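Local coordinates for 6b protein (Agrobacterium vitis, PDB 3AQ2) that disturbs plant cell proliferation, has an ADP-ribosylation fold, and probably acts as a toxin on the miRNA machinery of the plant, at residues T32-T37 with E57-D62; Q76-N81 with F133-L138; A110-S115 with Y156-R161. One frame throughout, in Å; residues are numbered along the deposited sequence.

Read from the N terminus, the three contacts tie helices of an ADP-ribosyl-type fold to strands of its three sheets. Contact 1 closes a short loop, 19 residues long, between helix 20-38 and the end of strand 58-60, and is complete before the others begin. Contact 2 brings helix 72-81 against strand 133-137 over 51 intervening residues; contact 3 pairs helix 105-115, inside that interval, with strand 154-161, beyond it, so contacts 2 and 3 cross along the chain, though their nearest atoms stay about 7 Å apart. Contact 1 touches both: Phe34 packs on Leu138 of contact 2, and Glu57 OE1 forms a 2.8 Å salt bridge with Arg161 NH2 of contact 3.

Contact 1 (T32-T37 with E57-D62); sequences TDFRST and EYLLSD
Phe34 and Arg35, neighbours on helix 20-38, meet Leu59, Ser61 and Asp62 where strand 58-60 of a two-stranded antiparallel sheet gives way to a loop; this packs a helix onto a strand end within the ADP-ribosyl-type fold. The backbones come nearest at Arg35 and Ser61, whose CA atoms are 5.8 Å apart. Phe34 points toward the strand, and with CG anti to the backbone N (chi1 -172°) its ring brings CZ and CE2 up to Leu59. Leu59 CD1 sits at the ring edge, near its plane, 3.7 Å from Phe34 CZ. The two side chains cross at about a right angle. Trp9 meets the same ring edge-to-face.

Arg35 follows a bent course: the turns at chi2 and chi3 bring its CD methylene to 3.2 Å from Ser61 OG and carry the guanidinium on to Asp62. Ser61 OG is hydrogen-bonded to Ser39 O; its closest Arg35 atom is the CD methylene. At the outer end the salt bridge is made by one nitrogen and one oxygen. Guanidinium and carboxylate planes stand 83° apart, which excludes a flat two-pronged pairing. The carboxylate comes over one face of the guanidinium, so NH1 does not meet OD1 in plane; Asp62 OD2 is 4.1 Å above that plane, toward its rim, while Arg35 NH1 lies 2.7 Å from Asp62 OD1.

Contact 2 (Q76-N81 with F133-L138); sequences QLCGLN and FFLAIL
Helix 72-81 passes strand 133-137 with its closest backbone point at Gly79 and Leu135, whose CA atoms are 7.2 Å apart. Across that gap Leu135 reaches from the strand with both methyl groups. Setting CG anti to the carbonyl carbon (chi1 -58°) places the branched end over Cys78: both branches face Cys78 CB, and CD2 alone extends to the Gly79 backbone. CD1 packs on the methylene of Cys78, with Leu135 CD1 and Cys78 CB 3.7 Å apart. CD2 lies 4.1 Å from Cys78 CB, and its approach to Gly79 is a loose one, with Leu135 CD2 4.2 Å from Gly79 N. Cys78 makes this contact through CB, and its sulfur is not among the nearest atoms.

All three residues are buried and the interface is apolar, with 98 Å² covered in total and no hydrogen bond joining the segments. Pro85 of strand 83-85 touches both Cys78 and Leu135, and Leu83 packs on Cys78, so the pair belongs to a larger apolar cluster. Leu135 itself lies in an inner strand, paired on one side with strand 66-70 and on the other with strand 199-202. A helix packed on a mixed sheet through such a cluster is consistent with the ADP-ribosylation fold.

Contact 3 (A110-S115 with Y156-R161); sequences AILQQS and YGWYAR
Trp158 projects from strand 154-161 toward helix 105-115 and meets three residues there, each in a different way. Leu112 comes at the rim: its CD2 methyl lies in the plane of the indole, 3.6 Å from Trp158 CZ3 and equally close to CH2. Ser115 stands over one face, its OG 4.0 Å above the ring plane and displaced toward the rim. Ile111 arrives obliquely, with CG2 3.5 Å from Trp158 CZ2. The Ile111 and Leu112 side chains each cross the indole at about a right angle. Being anti to the backbone N, Ile111 CG2 is the branch that reaches the ring.

The axes of the short helix and strand segments approach to 11.7 Å at a crossing angle of -44°, a gap bridged by Trp158, whose six-membered ring makes the contacts. Ser115 OG is turned back on its own helix, donating to Ile111 O at 2.9 Å from above the carbonyl plane, 42° out of it. Arg147 of the adjoining strand 143-151 donates to Ser115 OG, so the hydroxyl serves as donor to Ile111 O and acceptor from Arg147. Arg147 also makes a cation-pi contact with Trp158.

Chemically, then, helix and strand are joined without a direct hydrogen bond. Dispersion contacts of the two methyls supply the apolar part of the join, while Arg147 links the serine oxygen to the indole and would probably polarise its pi electrons.

Contact 1 (T32-T37 with E57-D62)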
ATOM      1  N   THR A  32      -2.019 -10.559 -10.745  1.00 17.49           N
ATOM      2  CA  THR A  32      -2.748 -11.068 -11.908  1.00 18.98           C
ATOM      3  C   THR A  32      -4.139 -11.583 -11.516  1.00 18.99           C
ATOM      4  O   THR A  32      -5.119 -11.299 -12.219  1.00 19.08           O
ATOM      5  CB  THR A  32      -1.956 -12.172 -12.645  1.00 19.81           C
ATOM      6  OG1 THR A  32      -0.695 -11.640 -13.072  1.00 21.38           O
ATOM      7  CG2 THR A  32      -2.730 -12.672 -13.867  1.00 22.79           C
ATOM      8  N   ASP A  33      -4.217 -12.329 -10.410  1.00 18.29           N
ATOM      9  CA  ASP A  33      -5.490 -12.921  -9.944  1.00 19.48           C
ATOM     10  C   ASP A  33      -6.483 -11.850  -9.508  1.00 18.84           C
ATOM     11  O   ASP A  33      -7.697 -11.987  -9.711  1.00 18.70           O
ATOM     12  CB  ASP A  33      -5.269 -13.883  -8.777  1.00 19.62           C
ATOM     13  CG  ASP A  33      -4.569 -15.175  -9.188  1.00 21.32           C
ATOM     14  OD1 ASP A  33      -4.393 -15.441 -10.403  1.00 22.46           O
ATOM     15  OD2 ASP A  33      -4.198 -15.935  -8.275  1.00 23.66           O
ATOM     16  N   PHE A  34      -5.958 -10.801  -8.880  1.00 17.99           N
ATOM     17  CA  PHE A  34      -6.748  -9.641  -8.467  1.00 17.71           C
ATOM     18  C   PHE A  34      -7.367  -8.942  -9.690  1.00 18.82           C
ATOM     19  O   PHE A  34      -8.581  -8.731  -9.749  1.00 19.47           O
ATOM     20  CB  PHE A  34      -5.833  -8.688  -7.689  1.00 16.97           C
ATOM     21  CG  PHE A  34      -6.542  -7.541  -7.031  1.00 14.62           C
ATOM     22  CD1 PHE A  34      -6.938  -7.632  -5.702  1.00 13.65           C
ATOM     23  CD2 PHE A  34      -6.770  -6.355  -7.713  1.00 15.62           C
ATOM     24  CE1 PHE A  34      -7.560  -6.565  -5.068  1.00 13.88           C
ATOM     25  CE2 PHE A  34      -7.406  -5.276  -7.093  1.00 14.62           C
ATOM     26  CZ  PHE A  34      -7.807  -5.383  -5.758  1.00 15.45           C
ATOM     27  N   ARG A  35      -6.523  -8.612 -10.672  1.00 19.75           N
ATOM     28  CA  ARG A  35      -6.959  -7.971 -11.912  1.00 21.01           C
ATOM     29  C   ARG A  35      -7.961  -8.840 -12.671  1.00 22.15           C
ATOM     30  O   ARG A  35      -8.969  -8.330 -13.177  1.00 22.78           O
ATOM     31  CB  ARG A  35      -5.750  -7.624 -12.805  1.00 21.26           C
ATOM     32  CG  ARG A  35      -6.096  -7.354 -14.288  1.00 24.37           C
ATOM     33  CD  ARG A  35      -6.675  -5.954 -14.530  1.00 28.36           C
ATOM     34  NE  ARG A  35      -7.690  -5.912 -15.587  1.00 34.00           N
ATOM     35  CZ  ARG A  35      -7.447  -5.950 -16.897  1.00 37.05           C
ATOM     36  NH1 ARG A  35      -6.204  -6.041 -17.362  1.00 39.02           N
ATOM     37  NH2 ARG A  35      -8.460  -5.903 -17.755  1.00 38.27           N
ATOM     38  N   SER A  36      -7.689 -10.143 -12.733  1.00 22.73           N
ATOM     39  CA  SER A  36      -8.521 -11.076 -13.495  1.00 24.33           C
ATOM     40  C   SER A  36      -9.954 -11.116 -12.966  1.00 23.72           C
ATOM     41  O   SER A  36     -10.913 -11.144 -13.748  1.00 24.89           O
ATOM     42  CB  SER A  36      -7.917 -12.485 -13.490  1.00 25.09           C
ATOM     43  OG  SER A  36      -6.681 -12.521 -14.196  1.00 28.55           O
ATOM     44  N   THR A  37     -10.091 -11.093 -11.643  1.00 22.38           N
ATOM     45  CA  THR A  37     -11.389 -11.280 -11.005  1.00 22.85           C
ATOM     46  C   THR A  37     -12.149  -9.980 -10.780  1.00 21.88           C
ATOM     47  O   THR A  37     -13.376  -9.999 -10.676  1.00 21.78           O
ATOM     48  CB  THR A  37     -11.269 -11.998  -9.650  1.00 22.55           C
ATOM     49  OG1 THR A  37     -10.453 -11.219  -8.764  1.00 21.52           O
ATOM     50  CG2 THR A  37     -10.669 -13.399  -9.820  1.00 24.69           C
ATOM     51  N   GLU A  57     -13.701   6.850  -5.250  1.00 12.61           N
ATOM     52  CA  GLU A  57     -12.335   6.299  -5.299  1.00 12.06           C
ATOM     53  C   GLU A  57     -12.301   4.975  -6.058  1.00 12.05           C
ATOM     54  O   GLU A  57     -13.107   4.082  -5.781  1.00 12.77           O
ATOM     55  CB  GLU A  57     -11.760   6.124  -3.891  1.00 11.38           C
ATOM     56  CG  GLU A  57     -10.264   5.830  -3.901  1.00 11.31           C
ATOM     57  CD  GLU A  57      -9.592   5.969  -2.534  1.00 11.53           C
ATOM     58  OE1 GLU A  57     -10.295   6.155  -1.518  1.00 12.16           O
ATOM     59  OE2 GLU A  57      -8.345   5.901  -2.499  1.00 11.35           O
ATOM     60  N   TYR A  58     -11.375   4.844  -7.007  1.00 12.09           N
ATOM     61  CA  TYR A  58     -11.276   3.612  -7.792  1.00 12.93           C
ATOM     62  C   TYR A  58      -9.827   3.181  -7.963  1.00 13.20           C
ATOM     63  O   TYR A  58      -8.936   4.026  -8.060  1.00 12.31           O
ATOM     64  CB  TYR A  58     -11.956   3.778  -9.161  1.00 14.15           C
ATOM     65  CG  TYR A  58     -11.326   4.844 -10.039  1.00 15.01           C
ATOM     66  CD1 TYR A  58     -10.223   4.545 -10.829  1.00 15.99           C
ATOM     67  CD2 TYR A  58     -11.843   6.142 -10.090  1.00 16.25           C
ATOM     68  CE1 TYR A  58      -9.626   5.503 -11.643  1.00 17.26           C
ATOM     69  CE2 TYR A  58     -11.244   7.121 -10.909  1.00 16.67           C
ATOM     70  CZ  TYR A  58     -10.134   6.782 -11.674  1.00 17.08           C
ATOM     71  OH  TYR A  58      -9.510   7.707 -12.495  1.00 19.23           O
ATOM     72  N   LEU A  59      -9.601   1.872  -7.957  1.00 13.79           N
ATOM     73  CA  LEU A  59      -8.273   1.327  -8.200  1.00 15.25           C
ATOM     74  C   LEU A  59      -8.060   1.186  -9.682  1.00 16.72           C
ATOM     75  O   LEU A  59      -8.965   0.784 -10.418  1.00 16.63           O
ATOM     76  CB  LEU A  59      -8.099  -0.058  -7.559  1.00 14.96           C
ATOM     77  CG  LEU A  59      -8.420  -0.246  -6.080  1.00 16.00           C
ATOM     78  CD1 LEU A  59      -8.058  -1.667  -5.663  1.00 16.33           C
ATOM     79  CD2 LEU A  59      -7.687   0.762  -5.224  1.00 16.73           C
ATOM     80  N   LEU A  60      -6.825   1.477 -10.086  1.00 18.48           N
ATOM     81  CA  LEU A  60      -6.359   1.247 -11.436  1.00 20.50           C
ATOM     82  C   LEU A  60      -5.498  -0.010 -11.345  1.00 19.82           C
ATOM     83  O   LEU A  60      -4.399   0.028 -10.802  1.00 19.91           O
ATOM     84  CB  LEU A  60      -5.527   2.448 -11.919  1.00 20.79           C
ATOM     85  CG  LEU A  60      -6.148   3.862 -11.940  1.00 22.72           C
ATOM     86  CD1 LEU A  60      -6.397   4.408 -10.544  1.00 24.83           C
ATOM     87  CD2 LEU A  60      -5.237   4.819 -12.685  1.00 23.16           C
ATOM     88  N   SER A  61      -6.017  -1.129 -11.832  1.00 19.59           N
ATOM     89  CA  SER A  61      -5.345  -2.411 -11.621  1.00 20.10           C
ATOM     90  C   SER A  61      -4.386  -2.802 -12.749  1.00 20.15           C
ATOM     91  O   SER A  61      -3.666  -3.797 -12.629  1.00 20.19           O
ATOM     92  CB  SER A  61      -6.371  -3.513 -11.411  1.00 20.38           C
ATOM     93  OG  SER A  61      -7.240  -3.576 -12.517  1.00 24.45           O
ATOM     94  N   ASP A  62      -4.388  -2.020 -13.831  1.00 20.04           N
ATOM     95  CA  ASP A  62      -3.392  -2.149 -14.905  1.00 20.12           C
ATOM     96  C   ASP A  62      -2.112  -1.390 -14.552  1.00 19.88           C
ATOM     97  O   ASP A  62      -1.615  -0.560 -15.335  1.00 21.28           O
ATOM     98  CB  ASP A  62      -3.935  -1.600 -16.221  1.00 20.75           C
ATOM     99  CG  ASP A  62      -4.940  -2.516 -16.873  1.00 21.45           C
ATOM    100  OD1 ASP A  62      -4.932  -3.736 -16.586  1.00 22.48           O
ATOM    101  OD2 ASP A  62      -5.736  -2.014 -17.694  1.00 20.04           O
TER

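Contact 2 (Q76-N81 with F133-L138)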
ATOM      1  N   GLN A  76      -1.518  -7.630  10.121  1.00 16.27           N
ATOM      2  CA  GLN A  76      -2.590  -8.587  10.384  1.00 18.00           C
ATOM      3  C   GLN A  76      -3.937  -7.866  10.411  1.00 17.86           C
ATOM      4  O   GLN A  76      -4.892  -8.307   9.770  1.00 18.26           O
ATOM      5  CB  GLN A  76      -2.326  -9.324  11.701  1.00 19.00           C
ATOM      6  CG  GLN A  76      -3.055 -10.652  11.832  1.00 24.71           C
ATOM      7  CD  GLN A  76      -2.374 -11.591  12.812  1.00 29.45           C
ATOM      8  OE1 GLN A  76      -1.149 -11.767  12.780  1.00 32.14           O
ATOM      9  NE2 GLN A  76      -3.165 -12.204  13.689  1.00 32.61           N
ATOM     10  N   LEU A  77      -4.005  -6.756  11.143  1.00 18.03           N
ATOM     11  CA  LEU A  77      -5.236  -5.965  11.238  1.00 18.65           C
ATOM     12  C   LEU A  77      -5.704  -5.520   9.859  1.00 18.43           C
ATOM     13  O   LEU A  77      -6.873  -5.664   9.517  1.00 18.61           O
ATOM     14  CB  LEU A  77      -5.036  -4.736  12.129  1.00 19.44           C
ATOM     15  CG  LEU A  77      -6.206  -3.740  12.201  1.00 20.74           C
ATOM     16  CD1 LEU A  77      -7.356  -4.292  13.050  1.00 24.58           C
ATOM     17  CD2 LEU A  77      -5.729  -2.396  12.730  1.00 23.18           C
ATOM     18  N   CYS A  78      -4.781  -4.984   9.066  1.00 17.78           N
ATOM     19  CA  CYS A  78      -5.147  -4.415   7.774  1.00 18.05           C
ATOM     20  C   CYS A  78      -5.419  -5.487   6.731  1.00 18.68           C
ATOM     21  O   CYS A  78      -6.393  -5.401   5.996  1.00 17.82           O
ATOM     22  CB  CYS A  78      -4.078  -3.427   7.302  1.00 17.72           C
ATOM     23  SG  CYS A  78      -4.032  -1.956   8.288  1.00 19.83           S
ATOM     24  N   GLY A  79      -4.549  -6.496   6.658  1.00 20.23           N
ATOM     25  CA  GLY A  79      -4.767  -7.627   5.749  1.00 22.43           C
ATOM     26  C   GLY A  79      -6.076  -8.375   5.928  1.00 24.45           C
ATOM     27  O   GLY A  79      -6.806  -8.617   4.957  1.00 25.75           O
ATOM     28  N   LEU A  80      -6.395  -8.735   7.168  1.00 24.73           N
ATOM     29  CA  LEU A  80      -7.592  -9.521   7.465  1.00 26.04           C
ATOM     30  C   LEU A  80      -8.886  -8.732   7.330  1.00 24.85           C
ATOM     31  O   LEU A  80      -9.968  -9.312   7.226  1.00 26.01           O
ATOM     32  CB  LEU A  80      -7.503 -10.125   8.870  1.00 27.47           C
ATOM     33  CG  LEU A  80      -6.733 -11.448   8.988  1.00 30.92           C
ATOM     34  CD1 LEU A  80      -6.200 -11.674  10.399  1.00 33.36           C
ATOM     35  CD2 LEU A  80      -7.588 -12.638   8.533  1.00 33.61           C
ATOM     36  N   ASN A  81      -8.777  -7.405   7.316  1.00 22.43           N
ATOM     37  CA  ASN A  81      -9.956  -6.562   7.424  1.00 21.10           C
ATOM     38  C   ASN A  81     -10.142  -5.571   6.287  1.00 19.17           C
ATOM     39  O   ASN A  81     -11.056  -4.746   6.341  1.00 19.08           O
ATOM     40  CB  ASN A  81      -9.958  -5.817   8.753  1.00 21.46           C
ATOM     41  CG  ASN A  81     -10.052  -6.750   9.935  1.00 24.26           C
ATOM     42  OD1 ASN A  81      -9.047  -7.300  10.403  1.00 26.29           O
ATOM     43  ND2 ASN A  81     -11.268  -6.956  10.414  1.00 25.90           N
ATOM     44  N   PHE A 133       7.147  -5.488   7.987  1.00  9.99           N
ATOM     45  CA  PHE A 133       6.144  -6.184   7.175  1.00  9.93           C
ATOM     46  C   PHE A 133       5.591  -5.246   6.108  1.00  9.48           C
ATOM     47  O   PHE A 133       5.958  -4.074   6.068  1.00  8.99           O
ATOM     48  CB  PHE A 133       5.025  -6.732   8.076  1.00 10.63           C
ATOM     49  CG  PHE A 133       5.478  -7.886   8.920  1.00 10.70           C
ATOM     50  CD1 PHE A 133       6.341  -7.672   9.997  1.00 12.25           C
ATOM     51  CD2 PHE A 133       5.123  -9.195   8.591  1.00 12.78           C
ATOM     52  CE1 PHE A 133       6.828  -8.752  10.755  1.00 14.32           C
ATOM     53  CE2 PHE A 133       5.603 -10.279   9.345  1.00 15.64           C
ATOM     54  CZ  PHE A 133       6.449 -10.050  10.436  1.00 16.36           C
ATOM     55  N   PHE A 134       4.741  -5.754   5.223  1.00  8.71           N
ATOM     56  CA  PHE A 134       4.207  -4.886   4.170  1.00  8.06           C
ATOM     57  C   PHE A 134       2.804  -5.279   3.766  1.00  8.83           C
ATOM     58  O   PHE A 134       2.389  -6.432   3.917  1.00  8.45           O
ATOM     59  CB  PHE A 134       5.114  -4.905   2.920  1.00  8.73           C
ATOM     60  CG  PHE A 134       5.133  -6.241   2.198  1.00  8.37           C
ATOM     61  CD1 PHE A 134       4.178  -6.537   1.211  1.00  8.36           C
ATOM     62  CD2 PHE A 134       6.096  -7.203   2.510  1.00  9.22           C
ATOM     63  CE1 PHE A 134       4.176  -7.780   0.541  1.00  8.90           C
ATOM     64  CE2 PHE A 134       6.115  -8.452   1.840  1.00  9.36           C
ATOM     65  CZ  PHE A 134       5.160  -8.744   0.866  1.00  9.97           C
ATOM     66  N   LEU A 135       2.105  -4.290   3.223  1.00  8.14           N
ATOM     67  CA  LEU A 135       0.853  -4.474   2.505  1.00  9.16           C
ATOM     68  C   LEU A 135       1.153  -4.167   1.039  1.00  9.14           C
ATOM     69  O   LEU A 135       1.711  -3.118   0.722  1.00  9.88           O
ATOM     70  CB  LEU A 135      -0.200  -3.487   3.037  1.00  9.41           C
ATOM     71  CG  LEU A 135      -0.500  -3.592   4.541  1.00 10.98           C
ATOM     72  CD1 LEU A 135      -1.379  -2.434   4.992  1.00 12.74           C
ATOM     73  CD2 LEU A 135      -1.141  -4.930   4.847  1.00 12.26           C
ATOM     74  N   ALA A 136       0.813  -5.090   0.149  1.00  8.76           N
ATOM     75  CA  ALA A 136       0.948  -4.861  -1.287  1.00  8.93           C
ATOM     76  C   ALA A 136      -0.400  -4.413  -1.837  1.00  9.36           C
ATOM     77  O   ALA A 136      -1.428  -5.070  -1.615  1.00  9.35           O
ATOM     78  CB  ALA A 136       1.447  -6.131  -1.976  1.00  9.06           C
ATOM     79  N   ILE A 137      -0.395  -3.286  -2.551  1.00  9.06           N
ATOM     80  CA  ILE A 137      -1.632  -2.695  -3.042  1.00  9.09           C
ATOM     81  C   ILE A 137      -1.544  -2.295  -4.501  1.00  9.11           C
ATOM     82  O   ILE A 137      -0.445  -2.138  -5.052  1.00  9.45           O
ATOM     83  CB  ILE A 137      -2.027  -1.421  -2.237  1.00  8.93           C
ATOM     84  CG1 ILE A 137      -0.940  -0.329  -2.360  1.00  9.32           C
ATOM     85  CG2 ILE A 137      -2.386  -1.778  -0.771  1.00  9.41           C
ATOM     86  CD1 ILE A 137      -1.440   1.057  -1.914  1.00  9.78           C
ATOM     87  N   LEU A 138      -2.713  -2.163  -5.118  1.00  9.52           N
ATOM     88  CA  LEU A 138      -2.854  -1.405  -6.350  1.00 10.25           C
ATOM     89  C   LEU A 138      -3.437  -0.055  -5.948  1.00 10.19           C
ATOM     90  O   LEU A 138      -4.398   0.020  -5.168  1.00 10.98           O
ATOM     91  CB  LEU A 138      -3.762  -2.144  -7.329  1.00 10.76           C
ATOM     92  CG  LEU A 138      -3.068  -3.386  -7.894  1.00 11.39           C
ATOM     93  CD1 LEU A 138      -4.088  -4.350  -8.464  1.00 13.90           C
ATOM     94  CD2 LEU A 138      -2.026  -3.016  -8.956  1.00 13.04           C
TER

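Contact 3 (A110-S115 with Y156-R161)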
ATOM      1  N   ALA A 110      15.098   4.319   7.276  1.00 11.06           N
ATOM      2  CA  ALA A 110      15.719   5.642   7.124  1.00 11.55           C
ATOM      3  C   ALA A 110      15.056   6.466   6.011  1.00 11.95           C
ATOM      4  O   ALA A 110      14.802   7.670   6.176  1.00 12.21           O
ATOM      5  CB  ALA A 110      17.224   5.517   6.876  1.00 12.40           C
ATOM      6  N   ILE A 111      14.773   5.815   4.887  1.00 11.58           N
ATOM      7  CA  ILE A 111      14.122   6.503   3.775  1.00 11.84           C
ATOM      8  C   ILE A 111      12.675   6.876   4.126  1.00 12.08           C
ATOM      9  O   ILE A 111      12.214   7.993   3.815  1.00 12.62           O
ATOM     10  CB  ILE A 111      14.201   5.666   2.491  1.00 11.11           C
ATOM     11  CG1 ILE A 111      15.674   5.478   2.091  1.00 12.40           C
ATOM     12  CG2 ILE A 111      13.424   6.337   1.342  1.00 12.81           C
ATOM     13  CD1 ILE A 111      15.865   4.616   0.844  1.00 15.19           C
ATOM     14  N   LEU A 112      11.979   5.953   4.789  1.00 12.03           N
ATOM     15  CA  LEU A 112      10.600   6.199   5.219  1.00 11.91           C
ATOM     16  C   LEU A 112      10.477   7.370   6.196  1.00 12.57           C
ATOM     17  O   LEU A 112       9.529   8.170   6.108  1.00 12.88           O
ATOM     18  CB  LEU A 112       9.995   4.937   5.833  1.00 11.72           C
ATOM     19  CG  LEU A 112       9.662   3.828   4.830  1.00 11.02           C
ATOM     20  CD1 LEU A 112       9.438   2.521   5.568  1.00 11.85           C
ATOM     21  CD2 LEU A 112       8.440   4.215   3.939  1.00 12.35           C
ATOM     22  N   GLN A 113      11.437   7.482   7.114  1.00 12.97           N
ATOM     23  CA  GLN A 113      11.451   8.598   8.057  1.00 14.31           C
ATOM     24  C   GLN A 113      11.587   9.932   7.351  1.00 14.97           C
ATOM     25  O   GLN A 113      10.980  10.916   7.773  1.00 15.94           O
ATOM     26  CB  GLN A 113      12.578   8.461   9.069  1.00 14.38           C
ATOM     27  CG  GLN A 113      12.290   7.455  10.152  1.00 15.29           C
ATOM     28  CD  GLN A 113      13.309   7.516  11.271  1.00 19.08           C
ATOM     29  OE1 GLN A 113      13.944   8.555  11.491  1.00 21.68           O
ATOM     30  NE2 GLN A 113      13.460   6.416  11.999  1.00 17.90           N
ATOM     31  N   GLN A 114      12.388   9.965   6.291  1.00 15.20           N
ATOM     32  CA  GLN A 114      12.577  11.199   5.538  1.00 16.84           C
ATOM     33  C   GLN A 114      11.351  11.519   4.670  1.00 16.30           C
ATOM     34  O   GLN A 114      11.110  12.685   4.346  1.00 17.57           O
ATOM     35  CB  GLN A 114      13.856  11.128   4.693  1.00 17.51           C
ATOM     36  CG  GLN A 114      14.478  12.509   4.322  1.00 20.58           C
ATOM     37  CD  GLN A 114      14.785  13.414   5.526  1.00 23.13           C
ATOM     38  OE1 GLN A 114      14.843  12.963   6.676  1.00 25.26           O
ATOM     39  NE2 GLN A 114      14.978  14.710   5.255  1.00 25.08           N
ATOM     40  N   SER A 115      10.576  10.484   4.336  1.00 15.62           N
ATOM     41  CA  SER A 115       9.444  10.588   3.411  1.00 14.97           C
ATOM     42  C   SER A 115       8.105  10.891   4.080  1.00 14.80           C
ATOM     43  O   SER A 115       7.192  11.422   3.439  1.00 15.02           O
ATOM     44  CB  SER A 115       9.298   9.291   2.608  1.00 15.21           C
ATOM     45  OG  SER A 115      10.441   9.023   1.814  1.00 15.51           O
ATOM     46  N   TYR A 156      12.537   4.157  -8.823  1.00 11.63           N
ATOM     47  CA  TYR A 156      11.397   3.684  -8.023  1.00 11.57           C
ATOM     48  C   TYR A 156      10.533   4.852  -7.582  1.00 11.09           C
ATOM     49  O   TYR A 156      11.019   5.775  -6.919  1.00 11.02           O
ATOM     50  CB  TYR A 156      11.883   2.906  -6.791  1.00 11.48           C
ATOM     51  CG  TYR A 156      12.650   1.670  -7.188  1.00 11.73           C
ATOM     52  CD1 TYR A 156      14.030   1.708  -7.335  1.00 13.10           C
ATOM     53  CD2 TYR A 156      11.980   0.482  -7.482  1.00 12.64           C
ATOM     54  CE1 TYR A 156      14.740   0.580  -7.744  1.00 14.55           C
ATOM     55  CE2 TYR A 156      12.678  -0.652  -7.885  1.00 13.39           C
ATOM     56  CZ  TYR A 156      14.053  -0.591  -8.009  1.00 13.91           C
ATOM     57  OH  TYR A 156      14.747  -1.707  -8.422  1.00 16.36           O
ATOM     58  N   GLY A 157       9.253   4.813  -7.940  1.00 10.60           N
ATOM     59  CA  GLY A 157       8.344   5.889  -7.565  1.00 10.66           C
ATOM     60  C   GLY A 157       7.936   5.821  -6.099  1.00 10.40           C
ATOM     61  O   GLY A 157       7.899   4.736  -5.499  1.00 10.84           O
ATOM     62  N   TRP A 158       7.676   6.996  -5.533  1.00  9.93           N
ATOM     63  CA  TRP A 158       7.019   7.177  -4.240  1.00  9.62           C
ATOM     64  C   TRP A 158       5.711   7.918  -4.479  1.00  9.90           C
ATOM     65  O   TRP A 158       5.653   8.836  -5.316  1.00  9.42           O
ATOM     66  CB  TRP A 158       7.912   8.002  -3.303  1.00 11.02           C
ATOM     67  CG  TRP A 158       9.027   7.171  -2.778  1.00 10.37           C
ATOM     68  CD1 TRP A 158      10.188   6.826  -3.434  1.00 11.32           C
ATOM     69  CD2 TRP A 158       9.057   6.491  -1.521  1.00 10.72           C
ATOM     70  NE1 TRP A 158      10.943   5.992  -2.638  1.00 11.66           N
ATOM     71  CE2 TRP A 158      10.273   5.779  -1.460  1.00 10.88           C
ATOM     72  CE3 TRP A 158       8.178   6.428  -0.433  1.00 10.71           C
ATOM     73  CZ2 TRP A 158      10.636   5.000  -0.343  1.00 10.89           C
ATOM     74  CZ3 TRP A 158       8.540   5.664   0.685  1.00 10.47           C
ATOM     75  CH2 TRP A 158       9.758   4.955   0.712  1.00 10.86           C
ATOM     76  N   TYR A 159       4.676   7.502  -3.754  1.00  9.16           N
ATOM     77  CA  TYR A 159       3.308   7.975  -4.001  1.00  9.45           C
ATOM     78  C   TYR A 159       2.650   8.319  -2.693  1.00  9.12           C
ATOM     79  O   TYR A 159       2.947   7.711  -1.670  1.00  9.02           O
ATOM     80  CB  TYR A 159       2.470   6.896  -4.698  1.00  9.86           C
ATOM     81  CG  TYR A 159       3.063   6.421  -6.008  1.00 10.98           C
ATOM     82  CD1 TYR A 159       4.054   5.442  -6.025  1.00 11.93           C
ATOM     83  CD2 TYR A 159       2.620   6.941  -7.219  1.00 13.54           C
ATOM     84  CE1 TYR A 159       4.616   4.997  -7.222  1.00 12.67           C
ATOM     85  CE2 TYR A 159       3.175   6.500  -8.435  1.00 14.45           C
ATOM     86  CZ  TYR A 159       4.163   5.531  -8.417  1.00 13.41           C
ATOM     87  OH  TYR A 159       4.702   5.099  -9.611  1.00 16.26           O
ATOM     88  N   ALA A 160       1.735   9.281  -2.724  1.00  8.95           N
ATOM     89  CA  ALA A 160       0.987   9.609  -1.520  1.00  9.17           C
ATOM     90  C   ALA A 160      -0.482   9.806  -1.829  1.00 10.17           C
ATOM     91  O   ALA A 160      -0.820  10.475  -2.817  1.00 10.55           O
ATOM     92  CB  ALA A 160       1.549  10.859  -0.887  1.00 10.15           C
ATOM     93  N   ARG A 161      -1.326   9.197  -0.993  1.00  9.43           N
ATOM     94  CA  ARG A 161      -2.762   9.471  -0.953  1.00 10.15           C
ATOM     95  C   ARG A 161      -2.996  10.484   0.157  1.00 10.96           C
ATOM     96  O   ARG A 161      -2.683  10.219   1.332  1.00 11.34           O
ATOM     97  CB  ARG A 161      -3.535   8.186  -0.650  1.00  9.37           C
ATOM     98  CG  ARG A 161      -5.046   8.344  -0.649  1.00 10.05           C
ATOM     99  CD  ARG A 161      -5.694   7.027  -0.188  1.00  9.60           C
ATOM    100  NE  ARG A 161      -7.156   7.089  -0.239  1.00  9.97           N
ATOM    101  CZ  ARG A 161      -7.909   7.690   0.688  1.00 11.52           C
ATOM    102  NH1 ARG A 161      -7.334   8.291   1.731  1.00 10.83           N
ATOM    103  NH2 ARG A 161      -9.235   7.695   0.575  1.00 13.44           N
TER